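Local coordinates for protein PKS (Streptomyces albus, PDB 4OQJ) that probably catalyses decarboxylative carbon–carbon bond formation as a ketosynthase domain of the modular polyketide synthase that makes oxazolomycin, at residues Q109-A114 / A177-L182; C113-L118 / R508-R513; A136-N141 / D170-R175. All coordinates share one frame; numbering follows the deposited sequence.

Interaction 1 (Q109-A114 / A177-L182); sequences QFLECA and AYKLNL. With K (potassium ion), chain B.
Leu111 and Ala114 meet Leu180 and Lys179 with no flat group between them; the ring that matters here is Tyr178, on the side of its helix turned from helix 105-121. Over one of its faces, 3.3 Å above the plane and toward the rim, sits the oxygen of water 1. The phenol oxygen reaches the potassium ion (Tyr178 OH to the ion 2.9 Å), which also holds four waters and the carbonyl oxygens of Ser292 and Lys294 of the second subunit. Water 1 donates a hydrogen bond to Tyr178 O, tying the ion to the helix backbone as well.

Across the contact everything is aliphatic. Leu111 has CG anti to its own nitrogen (chi1 176°), which carries CD1 alongside Leu180, 3.8 Å from Leu180 CD2, the two side chains sliding past each other in opposite directions. The same Leu111 CD1 lies 4.1 Å from Lys179 CB; the rest of that side chain leads away, and NZ hydrogen-bonds Phe93 O. Ala114 CB closes on the other methyl, Leu180 CD1, at 3.9 Å.

With no hydrogen bond between them, the segments are joined here by buried hydrocarbon; the potassium site lies on the far side of helix 171-180, shared with the second subunit.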
loop_
_atom_site.group_PDB
_atom_site.type_symbol
_atom_site.label_atom_id
_atom_site.label_comp_id
_atom_site.label_asym_id
_atom_site.label_seq_id
_atom_site.Cartn_x
_atom_site.Cartn_y
_atom_site.Cartn_z
ATOM N N GLN A 109 4.430 2.402 19.707
ATOM C CA GLN A 109 4.679 3.825 19.530
ATOM C C GLN A 109 3.815 4.385 18.396
ATOM O O GLN A 109 3.339 5.522 18.483
ATOM C CB GLN A 109 6.163 4.069 19.263
ATOM C CG GLN A 109 7.025 3.824 20.487
ATOM C CD GLN A 109 6.849 4.886 21.546
ATOM O OE1 GLN A 109 6.858 6.072 21.248
ATOM N NE2 GLN A 109 6.684 4.463 22.791
ATOM N N PHE A 110 3.590 3.606 17.340
ATOM C CA PHE A 110 2.758 4.110 16.245
ATOM C C PHE A 110 1.321 4.283 16.728
ATOM O O PHE A 110 0.650 5.236 16.360
ATOM C CB PHE A 110 2.745 3.213 15.009
ATOM C CG PHE A 110 1.930 3.807 13.902
ATOM C CD1 PHE A 110 2.427 4.885 13.170
ATOM C CD2 PHE A 110 0.639 3.396 13.678
ATOM C CE1 PHE A 110 1.652 5.490 12.199
ATOM C CE2 PHE A 110 -0.147 3.992 12.703
ATOM C CZ PHE A 110 0.359 5.029 11.960
ATOM N N LEU A 111 0.857 3.345 17.547
ATOM C CA LEU A 111 -0.496 3.396 18.085
ATOM C C LEU A 111 -0.693 4.639 18.951
ATOM O O LEU A 111 -1.679 5.359 18.803
ATOM C CB LEU A 111 -0.804 2.124 18.894
ATOM C CG LEU A 111 -2.159 2.065 19.615
ATOM C CD1 LEU A 111 -3.350 2.424 18.679
ATOM C CD2 LEU A 111 -2.377 0.689 20.214
ATOM N N GLU A 112 0.246 4.922 19.843
ATOM C CA GLU A 112 0.094 6.120 20.676
ATOM C C GLU A 112 0.209 7.370 19.809
ATOM O O GLU A 112 -0.519 8.340 20.014
ATOM C CB GLU A 112 1.124 6.151 21.800
ATOM C CG GLU A 112 0.801 5.221 22.945
ATOM C CD GLU A 112 1.726 5.409 24.137
ATOM O OE1 GLU A 112 2.653 6.245 24.060
ATOM O OE2 GLU A 112 1.526 4.729 25.162
ATOM N N CYS A 113 1.117 7.353 18.838
ATOM C CA CYS A 113 1.305 8.528 17.966
ATOM C C CYS A 113 0.047 8.831 17.111
ATOM O O CYS A 113 -0.334 9.991 16.925
ATOM C CB CYS A 113 2.512 8.323 17.054
ATOM S SG CYS A 113 2.993 9.822 16.145
ATOM N N ALA A 114 -0.590 7.786 16.593
ATOM C CA ALA A 114 -1.817 7.947 15.813
ATOM C C ALA A 114 -2.946 8.514 16.668
ATOM O O ALA A 114 -3.701 9.377 16.217
ATOM C CB ALA A 114 -2.239 6.609 15.202
ATOM N N ALA A 177 -6.271 0.319 13.577
ATOM C CA ALA A 177 -7.677 0.419 13.166
ATOM C C ALA A 177 -8.583 -0.205 14.230
ATOM O O ALA A 177 -9.636 0.347 14.579
ATOM C CB ALA A 177 -7.884 -0.248 11.834
ATOM N N TYR A 178 -8.171 -1.350 14.759
ATOM C CA TYR A 178 -8.974 -2.059 15.746
ATOM C C TYR A 178 -9.059 -1.308 17.076
ATOM O O TYR A 178 -10.112 -1.271 17.721
ATOM C CB TYR A 178 -8.406 -3.458 15.989
ATOM C CG TYR A 178 -9.158 -4.198 17.061
ATOM C CD1 TYR A 178 -10.478 -4.582 16.851
ATOM C CD2 TYR A 178 -8.566 -4.498 18.290
ATOM C CE1 TYR A 178 -11.198 -5.247 17.824
ATOM C CE2 TYR A 178 -9.285 -5.178 19.286
ATOM C CZ TYR A 178 -10.606 -5.541 19.035
ATOM O OH TYR A 178 -11.354 -6.194 19.983
ATOM N N LYS A 179 -7.958 -0.702 17.492
ATOM C CA LYS A 179 -7.921 -0.075 18.807
ATOM C C LYS A 179 -8.419 1.360 18.795
ATOM O O LYS A 179 -8.851 1.854 19.833
ATOM C CB LYS A 179 -6.507 -0.121 19.365
ATOM C CG LYS A 179 -6.052 -1.505 19.767
ATOM C CD LYS A 179 -6.865 -2.036 20.928
ATOM C CE LYS A 179 -6.344 -3.383 21.359
ATOM N NZ LYS A 179 -7.104 -3.890 22.523
ATOM N N LEU A 180 -8.347 2.032 17.641
ATOM C CA LEU A 180 -8.833 3.415 17.517
ATOM C C LEU A 180 -10.207 3.539 16.830
ATOM O O LEU A 180 -10.797 4.610 16.835
ATOM C CB LEU A 180 -7.826 4.268 16.750
ATOM C CG LEU A 180 -6.409 4.363 17.337
ATOM C CD1 LEU A 180 -5.632 5.479 16.652
ATOM C CD2 LEU A 180 -6.446 4.589 18.838
ATOM N N ASN A 181 -10.694 2.441 16.249
ATOM C CA ASN A 181 -11.937 2.377 15.442
ATOM C C ASN A 181 -11.844 3.096 14.092
ATOM O O ASN A 181 -12.631 3.994 13.789
ATOM C CB ASN A 181 -13.149 2.929 16.200
ATOM C CG ASN A 181 -14.472 2.505 15.553
ATOM O OD1 ASN A 181 -14.616 1.366 15.107
ATOM N ND2 ASN A 181 -15.435 3.419 15.486
ATOM N N LEU A 182 -10.905 2.662 13.263
ATOM C CA LEU A 182 -10.740 3.207 11.921
ATOM C C LEU A 182 -11.321 2.167 10.973
ATOM O O LEU A 182 -10.844 1.029 10.951
ATOM C CB LEU A 182 -9.261 3.484 11.624
ATOM C CG LEU A 182 -8.486 4.213 12.715
ATOM C CD1 LEU A 182 -7.077 4.514 12.268
ATOM C CD2 LEU A 182 -9.207 5.502 13.135
HETATM K K K B . -13.557 -4.353 20.507
HETATM O O HOH W 1 -11.203 -2.496 20.137
HETATM O O HOH W 2 -13.333 -6.511 22.838
HETATM O O HOH W 3 -16.637 -3.970 21.079
HETATM O O HOH W 4 -14.443 -2.035 21.953
#

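Interaction 2 (C113-L118 / R508-R513); sequences CAYEAL and RVLPYR
Tyr115 and Arg508 mark the closest backbone approach, yet Tyr115 CA and Arg508 CA are still 9.5 Å apart, so long side chains must span the gap. Segment 113-118 is regular helix throughout. Segment 508-513 is extended from Arg508 to Leu510, takes helical angles at Pro511 and becomes strand at Tyr512.

The ring of Tyr115, swung out with CG anti to its backbone nitrogen (chi1 -172°), reaches across to the base of Arg508, where Tyr115 OH comes to 3.3 Å from Arg508 CB. Arg508 bends at its third torsion (chi3 -78°) and crosses the tyrosine at about a right angle. Tyr115 CE2 thereby sits over one face of the guanidinium, toward its rim and 3.7 Å from Arg508 NE; the two planes stand 63° apart, so this is an oblique contact and not a parallel stack. The charged end finds its hydrogen bond elsewhere, Arg508 NH2 donating to Lys179 O at the end of helix 171-180. The Tyr115 hydroxyl is gripped by water 5, with Tyr115 OH 2.7 Å from the water, which in turn weakly accepts from Arg508 N. Leu510 touches the same hydroxyl loosely with its CD1. Further along, Arg513 NE donates to Leu510 O (3.0 Å), the acceptor lying in the guanidinium plane.

Phe699 meets the Tyr115 ring edge-to-face. Strand 512-518 is the middle strand of a three-stranded antiparallel sheet, and the contact docks the loop that leads into this middle strand on the thiolase-fold ketosynthase core. Such a small flanking domain is consistent with the linker that follows ketosynthases in modular polyketide synthases.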
loop_
_atom_site.group_PDB
_atom_site.type_symbol
_atom_site.label_atom_id
_atom_site.label_comp_id
_atom_site.label_asym_id
_atom_site.label_seq_id
_atom_site.Cartn_x
_atom_site.Cartn_y
_atom_site.Cartn_z
ATOM N N CYS A 113 1.117 7.353 18.838
ATOM C CA CYS A 113 1.305 8.528 17.966
ATOM C C CYS A 113 0.047 8.831 17.111
ATOM O O CYS A 113 -0.334 9.991 16.925
ATOM C CB CYS A 113 2.512 8.323 17.054
ATOM S SG CYS A 113 2.993 9.822 16.145
ATOM N N ALA A 114 -0.590 7.786 16.593
ATOM C CA ALA A 114 -1.817 7.947 15.813
ATOM C C ALA A 114 -2.946 8.514 16.668
ATOM O O ALA A 114 -3.701 9.377 16.217
ATOM C CB ALA A 114 -2.239 6.609 15.202
ATOM N N TYR A 115 -3.068 8.009 17.890
ATOM C CA TYR A 115 -4.015 8.535 18.859
ATOM C C TYR A 115 -3.779 10.038 19.033
ATOM O O TYR A 115 -4.715 10.822 18.966
ATOM C CB TYR A 115 -3.868 7.781 20.182
ATOM C CG TYR A 115 -4.903 8.056 21.268
ATOM C CD1 TYR A 115 -4.930 9.260 21.959
ATOM C CD2 TYR A 115 -5.807 7.068 21.649
ATOM C CE1 TYR A 115 -5.861 9.487 22.981
ATOM C CE2 TYR A 115 -6.727 7.275 22.656
ATOM C CZ TYR A 115 -6.755 8.483 23.320
ATOM O OH TYR A 115 -7.676 8.673 24.324
ATOM N N GLU A 116 -2.522 10.429 19.235
ATOM C CA GLU A 116 -2.170 11.837 19.403
ATOM C C GLU A 116 -2.525 12.654 18.174
ATOM O O GLU A 116 -2.987 13.784 18.309
ATOM C CB GLU A 116 -0.674 12.006 19.691
ATOM C CG GLU A 116 -0.234 11.622 21.099
ATOM C CD GLU A 116 1.301 11.590 21.249
ATOM O OE1 GLU A 116 1.999 11.509 20.212
ATOM O OE2 GLU A 116 1.805 11.639 22.401
ATOM N N ALA A 117 -2.290 12.102 16.979
ATOM C CA ALA A 117 -2.557 12.847 15.748
ATOM C C ALA A 117 -4.049 13.135 15.594
ATOM O O ALA A 117 -4.439 14.238 15.189
ATOM C CB ALA A 117 -2.035 12.098 14.533
ATOM N N LEU A 118 -4.881 12.153 15.916
ATOM C CA LEU A 118 -6.333 12.320 15.841
ATOM C C LEU A 118 -6.813 13.288 16.922
ATOM O O LEU A 118 -7.666 14.135 16.671
ATOM C CB LEU A 118 -7.038 10.972 15.971
ATOM C CG LEU A 118 -6.959 10.130 14.696
ATOM C CD1 LEU A 118 -7.188 8.674 14.990
ATOM C CD2 LEU A 118 -7.977 10.650 13.698
ATOM N N ARG A 508 -11.357 11.072 23.534
ATOM C CA ARG A 508 -11.981 9.812 23.916
ATOM C C ARG A 508 -12.772 9.982 25.227
ATOM O O ARG A 508 -12.312 10.652 26.141
ATOM C CB ARG A 508 -10.935 8.718 24.079
ATOM C CG ARG A 508 -11.552 7.357 24.360
ATOM C CD ARG A 508 -10.525 6.255 24.315
ATOM N NE ARG A 508 -10.182 5.880 22.942
ATOM C CZ ARG A 508 -9.545 4.760 22.625
ATOM N NH1 ARG A 508 -9.172 3.911 23.574
ATOM N NH2 ARG A 508 -9.289 4.484 21.362
ATOM N N VAL A 509 -13.947 9.366 25.303
ATOM C CA VAL A 509 -14.796 9.438 26.500
ATOM C C VAL A 509 -14.324 8.395 27.490
ATOM O O VAL A 509 -14.483 7.195 27.243
ATOM C CB VAL A 509 -16.285 9.178 26.165
ATOM C CG1 VAL A 509 -17.148 9.244 27.426
ATOM C CG2 VAL A 509 -16.764 10.164 25.140
ATOM N N LEU A 510 -13.741 8.833 28.596
ATOM C CA LEU A 510 -13.091 7.913 29.526
ATOM C C LEU A 510 -13.680 8.069 30.937
ATOM O O LEU A 510 -14.437 9.007 31.182
ATOM C CB LEU A 510 -11.577 8.143 29.504
ATOM C CG LEU A 510 -10.895 7.768 28.177
ATOM C CD1 LEU A 510 -9.479 8.323 28.100
ATOM C CD2 LEU A 510 -10.857 6.262 28.018
ATOM N N PRO A 511 -13.352 7.139 31.859
ATOM C CA PRO A 511 -14.115 7.018 33.118
ATOM C C PRO A 511 -13.843 8.048 34.215
ATOM O O PRO A 511 -14.762 8.369 34.974
ATOM C CB PRO A 511 -13.717 5.626 33.635
ATOM C CG PRO A 511 -13.146 4.913 32.463
ATOM C CD PRO A 511 -12.493 5.963 31.634
ATOM N N TYR A 512 -12.605 8.508 34.356
ATOM C CA TYR A 512 -12.308 9.540 35.355
ATOM C C TYR A 512 -12.513 10.894 34.706
ATOM O O TYR A 512 -11.811 11.249 33.757
ATOM C CB TYR A 512 -10.891 9.360 35.897
ATOM C CG TYR A 512 -10.773 8.039 36.608
ATOM C CD1 TYR A 512 -10.431 6.885 35.914
ATOM C CD2 TYR A 512 -11.067 7.932 37.964
ATOM C CE1 TYR A 512 -10.350 5.672 36.554
ATOM C CE2 TYR A 512 -10.987 6.719 38.615
ATOM C CZ TYR A 512 -10.637 5.595 37.908
ATOM O OH TYR A 512 -10.555 4.384 38.543
ATOM N N ARG A 513 -13.477 11.646 35.220
ATOM C CA ARG A 513 -13.960 12.827 34.529
ATOM C C ARG A 513 -13.864 14.102 35.348
ATOM O O ARG A 513 -13.890 14.084 36.588
ATOM C CB ARG A 513 -15.412 12.606 34.102
ATOM C CG ARG A 513 -15.578 11.390 33.213
ATOM C CD ARG A 513 -16.987 11.273 32.648
ATOM N NE ARG A 513 -17.118 10.094 31.790
ATOM C CZ ARG A 513 -18.254 9.707 31.203
ATOM N NH1 ARG A 513 -19.374 10.391 31.380
ATOM N NH2 ARG A 513 -18.264 8.631 30.430
HETATM O O HOH W 5 -8.286 11.281 24.760
#

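Interaction 3 (A136-N141 / D170-R175); sequences AGVGLN and DFVATR
Val172, Ala136 and Val138 carry this contact, with 68, 45 and 33 Å² buried respectively. Val172, in helix 171-180, points at strand 132-138 and uses both its methyls. Its CG2 meets Val138 tip to tip, with Val172 CG2 3.6 Å from Val138 CG1. With chi1 at 60°, the other methyl is wedged between the residue's own nitrogen and carbonyl carbon, and from there Val172 CG1 lies 3.9 Å from Ala136 O and touches the strand's backbone instead of a side chain.

Ala136 CB points toward the helix, and Ala136 CA lies 5.7 Å from Ala173 CA; the small side chains are consistent with this close approach. Gly137 follows, its Val172 neighbour again being CG1, 4.4 Å from Gly137 CA. No hydrogen bond links the segments; the strand spends its backbone bonds on its neighbours, 186-190 and 214-221, and Phe110 of helix 105-121 packs on both Ala136 and Val172. Asp170, next to Phe171, turns to the dimer interface, where it forms a salt bridge with Lys169 of the second subunit.

The axes of strand 136-138 and helix 171-175 approach to 7.6 Å at 131° between their directions, so the helix runs back obliquely across the strand. The chain then enters strand 186-190, which lies beside and parallel to strand 132-138. This is the layout of a beta-alpha-beta crossover, with intervening helices inserted, in the N-terminal half of the thiolase fold.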
loop_
_atom_site.group_PDB
_atom_site.type_symbol
_atom_site.label_atom_id
_atom_site.label_comp_id
_atom_site.label_asym_id
_atom_site.label_seq_id
_atom_site.Cartn_x
_atom_site.Cartn_y
_atom_site.Cartn_z
ATOM N N ALA A 136 0.342 2.859 6.908
ATOM C CA ALA A 136 1.480 2.995 7.808
ATOM C C ALA A 136 2.484 1.871 7.620
ATOM O O ALA A 136 2.129 0.785 7.161
ATOM C CB ALA A 136 1.003 3.027 9.241
ATOM N N GLY A 137 3.738 2.135 7.972
ATOM C CA GLY A 137 4.779 1.123 7.878
ATOM C C GLY A 137 5.706 1.200 9.074
ATOM O O GLY A 137 5.870 2.267 9.645
ATOM N N VAL A 138 6.308 0.074 9.451
ATOM C CA VAL A 138 7.338 0.063 10.470
ATOM C C VAL A 138 8.600 -0.544 9.902
ATOM O O VAL A 138 8.591 -1.239 8.883
ATOM C CB VAL A 138 6.902 -0.710 11.737
ATOM C CG1 VAL A 138 5.687 -0.023 12.389
ATOM C CG2 VAL A 138 6.582 -2.151 11.407
ATOM N N GLY A 139 9.700 -0.278 10.580
ATOM C CA GLY A 139 10.998 -0.748 10.142
ATOM C C GLY A 139 11.223 -2.193 10.500
ATOM O O GLY A 139 10.346 -2.849 11.038
ATOM N N LEU A 140 12.403 -2.682 10.149
ATOM C CA LEU A 140 12.831 -4.024 10.482
ATOM C C LEU A 140 12.522 -4.317 11.943
ATOM O O LEU A 140 12.875 -3.524 12.810
ATOM C CB LEU A 140 14.332 -4.172 10.228
ATOM C CG LEU A 140 14.961 -5.493 10.661
ATOM C CD1 LEU A 140 14.444 -6.665 9.805
ATOM C CD2 LEU A 140 16.483 -5.390 10.570
ATOM N N ASN A 141 11.868 -5.439 12.220
ATOM C CA ASN A 141 11.494 -5.737 13.602
ATOM C C ASN A 141 12.654 -6.422 14.317
ATOM O O ASN A 141 12.741 -7.643 14.361
ATOM C CB ASN A 141 10.233 -6.603 13.666
ATOM C CG ASN A 141 9.675 -6.694 15.067
ATOM O OD1 ASN A 141 10.312 -6.253 16.024
ATOM N ND2 ASN A 141 8.489 -7.261 15.201
ATOM N N ASP A 170 2.465 -6.615 8.915
ATOM C CA ASP A 170 1.064 -6.592 8.494
ATOM C C ASP A 170 0.129 -6.000 9.516
ATOM O O ASP A 170 -0.979 -5.600 9.163
ATOM C CB ASP A 170 0.540 -8.002 8.211
ATOM C CG ASP A 170 1.357 -8.747 7.212
ATOM O OD1 ASP A 170 2.581 -8.857 7.422
ATOM O OD2 ASP A 170 0.770 -9.239 6.210
ATOM N N PHE A 171 0.531 -5.996 10.783
ATOM C CA PHE A 171 -0.443 -5.726 11.838
ATOM C C PHE A 171 -0.350 -4.322 12.403
ATOM O O PHE A 171 -1.164 -3.961 13.232
ATOM C CB PHE A 171 -0.306 -6.793 12.931
ATOM C CG PHE A 171 -0.550 -8.176 12.409
ATOM C CD1 PHE A 171 -1.834 -8.598 12.103
ATOM C CD2 PHE A 171 0.504 -9.037 12.147
ATOM C CE1 PHE A 171 -2.068 -9.869 11.577
ATOM C CE2 PHE A 171 0.271 -10.299 11.624
ATOM C CZ PHE A 171 -1.014 -10.712 11.331
ATOM N N VAL A 172 0.587 -3.494 11.925
ATOM C CA VAL A 172 0.709 -2.150 12.500
ATOM C C VAL A 172 -0.522 -1.308 12.176
ATOM O O VAL A 172 -1.051 -0.638 13.055
ATOM C CB VAL A 172 1.984 -1.389 12.045
ATOM C CG1 VAL A 172 2.075 -1.177 10.532
ATOM C CG2 VAL A 172 2.094 -0.039 12.768
ATOM N N ALA A 173 -0.990 -1.361 10.933
ATOM C CA ALA A 173 -2.108 -0.537 10.522
ATOM C C ALA A 173 -3.401 -1.101 11.079
ATOM O O ALA A 173 -4.241 -0.344 11.536
ATOM C CB ALA A 173 -2.179 -0.421 8.989
ATOM N N THR A 174 -3.570 -2.422 11.038
ATOM C CA THR A 174 -4.813 -3.013 11.509
ATOM C C THR A 174 -4.965 -2.998 13.046
ATOM O O THR A 174 -6.073 -2.865 13.545
ATOM C CB THR A 174 -4.954 -4.459 11.020
ATOM O OG1 THR A 174 -3.851 -5.238 11.504
ATOM C CG2 THR A 174 -5.011 -4.490 9.498
ATOM N N ARG A 175 -3.873 -3.148 13.787
ATOM C CA ARG A 175 -3.927 -2.973 15.244
ATOM C C ARG A 175 -4.444 -1.588 15.569
ATOM O O ARG A 175 -5.306 -1.426 16.438
ATOM C CB ARG A 175 -2.562 -3.163 15.891
ATOM C CG ARG A 175 -2.585 -2.976 17.424
ATOM C CD ARG A 175 -1.217 -3.147 18.040
ATOM N NE ARG A 175 -0.444 -4.083 17.264
ATOM C CZ ARG A 175 -0.616 -5.397 17.297
ATOM N NH1 ARG A 175 0.104 -6.164 16.501
ATOM N NH2 ARG A 175 -1.505 -5.940 18.111
#

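In the fold
Helix 105-121 joins interactions 1 and 2, whose centres lie about 10 Å apart and which share Cys113 and Ala114. Helix 171-180 joins interaction 1 to interaction 3, their centres about 11 Å apart, while interactions 2 and 3, with centres about 21 Å apart, do not touch. Along the chain, helix 105-121 is followed by strand 132-138 and helix 171-180, so interaction 3 is nested inside the loop closed by interaction 1; segment 508-513 arrives some 390 residues after the first helix. Together they run from the large mixed sheet, through two helices packed side by side on it, to the flanking three-stranded sheet. Interactions 1 and 3 also border the second subunit, connecting the ketosynthase core with its dimer interface.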